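Local coordinates for protein p1 (Rice yellow mottle virus, PDB 6TY0) that suppresses host RNA silencing as a viral zinc-finger protein and takes part in virus spread, the part here being its N-terminal region, at residues Y23-H32 / Y71-F80. Residues are numbered along the deposited sequence; the frame is centred on the assembly and turned at random.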
loop_
_atom_site.group_PDB
_atom_site.type_symbol
_atom_site.label_atom_id
_atom_site.label_comp_id
_atom_site.label_asym_id
_atom_site.label_seq_id
_atom_site.Cartn_x
_atom_site.Cartn_y
_atom_site.Cartn_z
ATOM N N TYR A 23 11.625 22.443 -12.970
ATOM C CA TYR A 23 11.005 21.227 -12.316
ATOM C C TYR A 23 9.807 20.784 -13.108
ATOM O O TYR A 23 8.696 21.266 -12.889
ATOM C CB TYR A 23 10.614 21.535 -10.899
ATOM C CG TYR A 23 10.454 20.337 -10.016
ATOM C CD1 TYR A 23 11.532 19.861 -9.315
ATOM C CD2 TYR A 23 9.224 19.683 -9.880
ATOM C CE1 TYR A 23 11.430 18.772 -8.504
ATOM C CE2 TYR A 23 9.101 18.582 -9.045
ATOM C CZ TYR A 23 10.209 18.130 -8.362
ATOM O OH TYR A 23 10.184 17.048 -7.510
ATOM N N THR A 24 10.060 19.897 -14.067
ATOM C CA THR A 24 9.142 19.610 -15.148
ATOM C C THR A 24 8.208 18.398 -14.887
ATOM O O THR A 24 7.283 18.157 -15.668
ATOM C CB THR A 24 9.937 19.319 -16.443
ATOM O OG1 THR A 24 10.772 18.152 -16.268
ATOM C CG2 THR A 24 10.811 20.514 -16.782
ATOM N N HIS A 25 8.476 17.615 -13.845
ATOM C CA HIS A 25 7.645 16.441 -13.582
ATOM C C HIS A 25 7.965 15.833 -12.254
ATOM O O HIS A 25 9.073 16.033 -11.711
ATOM C CB HIS A 25 7.809 15.371 -14.684
ATOM C CG HIS A 25 9.109 14.632 -14.625
ATOM N ND1 HIS A 25 10.255 15.096 -15.228
ATOM C CD2 HIS A 25 9.442 13.454 -14.044
ATOM C CE1 HIS A 25 11.239 14.239 -15.025
ATOM N NE2 HIS A 25 10.774 13.233 -14.312
ATOM N N ALA A 26 7.001 15.073 -11.724
ATOM C CA ALA A 26 7.228 14.232 -10.540
ATOM C C ALA A 26 6.904 12.791 -10.890
ATOM O O ALA A 26 5.934 12.513 -11.573
ATOM C CB ALA A 26 6.360 14.690 -9.387
ATOM N N LEU A 27 7.746 11.873 -10.467
ATOM C CA LEU A 27 7.491 10.449 -10.673
ATOM C C LEU A 27 7.289 9.898 -9.281
ATOM O O LEU A 27 8.186 10.005 -8.460
ATOM C CB LEU A 27 8.644 9.744 -11.376
ATOM C CG LEU A 27 8.400 8.273 -11.744
ATOM C CD1 LEU A 27 7.237 8.108 -12.713
ATOM C CD2 LEU A 27 9.635 7.654 -12.376
ATOM N N THR A 28 6.106 9.360 -8.978
ATOM C CA THR A 28 5.880 8.851 -7.638
ATOM C C THR A 28 5.404 7.419 -7.752
ATOM O O THR A 28 5.184 6.908 -8.853
ATOM C CB THR A 28 4.906 9.734 -6.841
ATOM O OG1 THR A 28 4.861 9.278 -5.488
ATOM C CG2 THR A 28 3.510 9.706 -7.404
ATOM N N TRP A 29 5.248 6.738 -6.638
ATOM C CA TRP A 29 4.659 5.413 -6.759
ATOM C C TRP A 29 3.890 4.977 -5.528
ATOM O O TRP A 29 4.080 5.493 -4.414
ATOM C CB TRP A 29 5.714 4.367 -7.159
ATOM C CG TRP A 29 6.745 4.232 -6.151
ATOM C CD1 TRP A 29 6.728 3.386 -5.099
ATOM C CD2 TRP A 29 7.949 4.989 -6.050
ATOM N NE1 TRP A 29 7.849 3.561 -4.322
ATOM C CE2 TRP A 29 8.625 4.540 -4.888
ATOM C CE3 TRP A 29 8.524 6.017 -6.816
ATOM C CZ2 TRP A 29 9.866 5.073 -4.476
ATOM C CZ3 TRP A 29 9.762 6.559 -6.394
ATOM C CH2 TRP A 29 10.404 6.086 -5.233
ATOM N N VAL A 30 2.992 4.033 -5.774
ATOM C CA VAL A 30 2.277 3.355 -4.686
ATOM C C VAL A 30 2.405 1.880 -4.946
ATOM O O VAL A 30 2.940 1.464 -5.995
ATOM C CB VAL A 30 0.775 3.775 -4.586
ATOM C CG1 VAL A 30 0.651 5.255 -4.354
ATOM C CG2 VAL A 30 -0.019 3.413 -5.818
ATOM N N TRP A 31 1.907 1.101 -3.991
ATOM C CA TRP A 31 1.936 -0.354 -4.049
ATOM C C TRP A 31 0.549 -0.965 -3.908
ATOM O O TRP A 31 -0.338 -0.425 -3.221
ATOM C CB TRP A 31 2.780 -0.879 -2.897
ATOM C CG TRP A 31 4.161 -0.262 -2.866
ATOM C CD1 TRP A 31 4.543 0.910 -2.238
ATOM C CD2 TRP A 31 5.343 -0.782 -3.489
ATOM N NE1 TRP A 31 5.877 1.147 -2.439
ATOM C CE2 TRP A 31 6.401 0.133 -3.201
ATOM C CE3 TRP A 31 5.613 -1.932 -4.268
ATOM C CZ2 TRP A 31 7.698 -0.056 -3.663
ATOM C CZ3 TRP A 31 6.934 -2.133 -4.741
ATOM C CH2 TRP A 31 7.959 -1.181 -4.433
ATOM N N HIS A 32 0.379 -2.115 -4.527
ATOM C CA HIS A 32 -0.828 -2.873 -4.361
ATOM C C HIS A 32 -0.545 -4.378 -4.376
ATOM O O HIS A 32 0.506 -4.815 -4.803
ATOM C CB HIS A 32 -1.814 -2.491 -5.463
ATOM C CG HIS A 32 -1.395 -2.895 -6.833
ATOM N ND1 HIS A 32 -1.474 -4.201 -7.283
ATOM C CD2 HIS A 32 -0.981 -2.159 -7.887
ATOM C CE1 HIS A 32 -1.127 -4.244 -8.560
ATOM N NE2 HIS A 32 -0.797 -3.024 -8.943
ATOM N N TYR A 71 -9.506 -1.046 -2.312
ATOM C CA TYR A 71 -8.226 -0.672 -1.693
ATOM C C TYR A 71 -7.980 0.804 -2.018
ATOM O O TYR A 71 -8.303 1.271 -3.095
ATOM C CB TYR A 71 -7.094 -1.580 -2.234
ATOM C CG TYR A 71 -5.714 -1.189 -1.796
ATOM C CD1 TYR A 71 -5.364 -1.227 -0.474
ATOM C CD2 TYR A 71 -4.754 -0.794 -2.723
ATOM C CE1 TYR A 71 -4.109 -0.844 -0.056
ATOM C CE2 TYR A 71 -3.477 -0.429 -2.322
ATOM C CZ TYR A 71 -3.164 -0.486 -1.000
ATOM O OH TYR A 71 -1.961 -0.092 -0.598
ATOM N N TYR A 72 -7.457 1.539 -1.047
ATOM C CA TYR A 72 -7.184 2.964 -1.151
ATOM C C TYR A 72 -5.772 3.187 -0.606
ATOM O O TYR A 72 -5.399 2.700 0.504
ATOM C CB TYR A 72 -8.235 3.780 -0.345
ATOM C CG TYR A 72 -7.949 5.262 -0.284
ATOM C CD1 TYR A 72 -7.077 5.777 0.678
ATOM C CD2 TYR A 72 -8.479 6.140 -1.231
ATOM C CE1 TYR A 72 -6.777 7.121 0.714
ATOM C CE2 TYR A 72 -8.186 7.506 -1.199
ATOM C CZ TYR A 72 -7.346 7.989 -0.224
ATOM O OH TYR A 72 -7.003 9.339 -0.177
ATOM N N THR A 73 -4.951 3.857 -1.403
ATOM C CA THR A 73 -3.671 4.393 -0.928
ATOM C C THR A 73 -3.485 5.801 -1.418
ATOM O O THR A 73 -4.141 6.285 -2.370
ATOM C CB THR A 73 -2.401 3.780 -1.530
ATOM O OG1 THR A 73 -2.666 3.030 -2.725
ATOM C CG2 THR A 73 -1.681 3.091 -0.538
ATOM N N SER A 74 -2.493 6.428 -0.831
ATOM C CA SER A 74 -2.139 7.749 -1.230
ATOM C C SER A 74 -0.638 8.014 -0.894
ATOM O O SER A 74 0.031 7.249 -0.152
ATOM C CB SER A 74 -3.059 8.689 -0.518
ATOM O OG SER A 74 -2.763 8.564 0.858
ATOM N N GLU A 75 -0.110 9.031 -1.568
ATOM C CA GLU A 75 1.260 9.469 -1.413
ATOM C C GLU A 75 1.358 11.009 -1.590
ATOM O O GLU A 75 0.633 11.630 -2.397
ATOM C CB GLU A 75 2.154 8.707 -2.412
ATOM C CG GLU A 75 3.657 9.066 -2.407
ATOM C CD GLU A 75 4.360 8.762 -1.083
ATOM O OE1 GLU A 75 4.045 9.362 -0.041
ATOM O OE2 GLU A 75 5.221 7.882 -1.091
ATOM N N GLN A 76 2.251 11.615 -0.831
ATOM C CA GLN A 76 2.568 13.074 -0.970
ATOM C C GLN A 76 3.493 13.344 -2.125
ATOM O O GLN A 76 4.370 12.557 -2.371
ATOM C CB GLN A 76 3.239 13.612 0.278
ATOM C CG GLN A 76 2.576 13.133 1.541
ATOM C CD GLN A 76 3.027 13.925 2.734
ATOM O OE1 GLN A 76 3.686 13.392 3.638
ATOM N NE2 GLN A 76 2.668 15.210 2.752
ATOM N N VAL A 77 3.260 14.446 -2.830
ATOM C CA VAL A 77 4.002 14.838 -4.031
ATOM C C VAL A 77 4.311 16.322 -3.914
ATOM O O VAL A 77 3.411 17.167 -3.944
ATOM C CB VAL A 77 3.222 14.690 -5.326
ATOM C CG1 VAL A 77 4.139 15.017 -6.507
ATOM C CG2 VAL A 77 2.675 13.294 -5.500
ATOM N N LYS A 78 5.596 16.620 -3.782
ATOM C CA LYS A 78 6.071 17.982 -3.624
ATOM C C LYS A 78 5.829 18.784 -4.863
ATOM O O LYS A 78 6.088 18.323 -5.961
ATOM C CB LYS A 78 7.573 17.958 -3.353
ATOM C CG LYS A 78 7.903 17.466 -1.978
ATOM C CD LYS A 78 9.392 17.535 -1.745
ATOM C CE LYS A 78 9.671 17.232 -0.289
ATOM N NZ LYS A 78 11.127 17.045 -0.071
ATOM N N TYR A 79 5.363 20.009 -4.663
ATOM C CA TYR A 79 5.183 21.033 -5.712
ATOM C C TYR A 79 4.123 20.812 -6.748
ATOM O O TYR A 79 4.157 21.443 -7.821
ATOM C CB TYR A 79 6.511 21.345 -6.434
ATOM C CG TYR A 79 7.720 21.275 -5.531
ATOM C CD1 TYR A 79 7.836 22.049 -4.372
ATOM C CD2 TYR A 79 8.735 20.369 -5.823
ATOM C CE1 TYR A 79 8.975 21.932 -3.546
ATOM C CE2 TYR A 79 9.849 20.258 -5.037
ATOM C CZ TYR A 79 9.966 21.023 -3.907
ATOM O OH TYR A 79 11.115 20.788 -3.185
ATOM N N PHE A 80 3.241 19.854 -6.512
ATOM C CA PHE A 80 2.116 19.663 -7.402
ATOM C C PHE A 80 0.869 19.604 -6.518
ATOM O O PHE A 80 0.884 19.064 -5.387
ATOM C CB PHE A 80 2.238 18.423 -8.262
ATOM C CG PHE A 80 3.122 18.595 -9.432
ATOM C CD1 PHE A 80 2.684 19.243 -10.543
ATOM C CD2 PHE A 80 4.410 18.121 -9.404
ATOM C CE1 PHE A 80 3.496 19.401 -11.646
ATOM C CE2 PHE A 80 5.247 18.282 -10.495
ATOM C CZ PHE A 80 4.789 18.916 -11.620
HETATM O O HOH W 1 7.725 16.305 -6.740
HETATM O O HOH W 2 6.121 11.345 -4.172
HETATM O O HOH W 3 6.222 6.290 -3.003
#
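Tyr79 drives the CD2 corner of its ring into one face of Tyr23, an edge-to-face pair with planes at 85° and centroids 5.1 Å apart. With CG of Tyr23 anti to its backbone N (chi1 -159°), the ring reaches across to the 77–80 turn, a type II beta turn, and its rim also meets Phe80. Next along, the packing is aliphatic: Ala26 CB rests on Val77 CG1 at 3.7 Å and also on the Phe80 ring, while Thr28 CG2 faces Val77 CG2. Val30 and Thr73 lie alongside each other further on, pointing opposite ways; Thr73 OG1, buried against Val30, has no polar partner.

Three waters bridge the two segments. One joins Tyr23 OH to Lys78 O, a second links Thr28 OG1 with Gln76 O, and a third donates to Trp29 O and to Glu75 OE2, 2.7 Å from the latter. The Glu75 side chain kinks at its second torsion (63°), bringing OE1 back to the backbone N of Gln76, 3.0 Å away, and pinning the carboxylate, whose OE2 also binds Met1 N of the second subunit.

At the far end Tyr71 OH lies 3.1 Å from Trp31 O and bonds to Tyr71 OH of the second subunit. Strands 26–32 and 71–77, each outermost in its own sheet within this chain, run nearly antiparallel, their axes coming within 7.2 Å: face-to-face packing of two beta sheets, continued into the dimer interface.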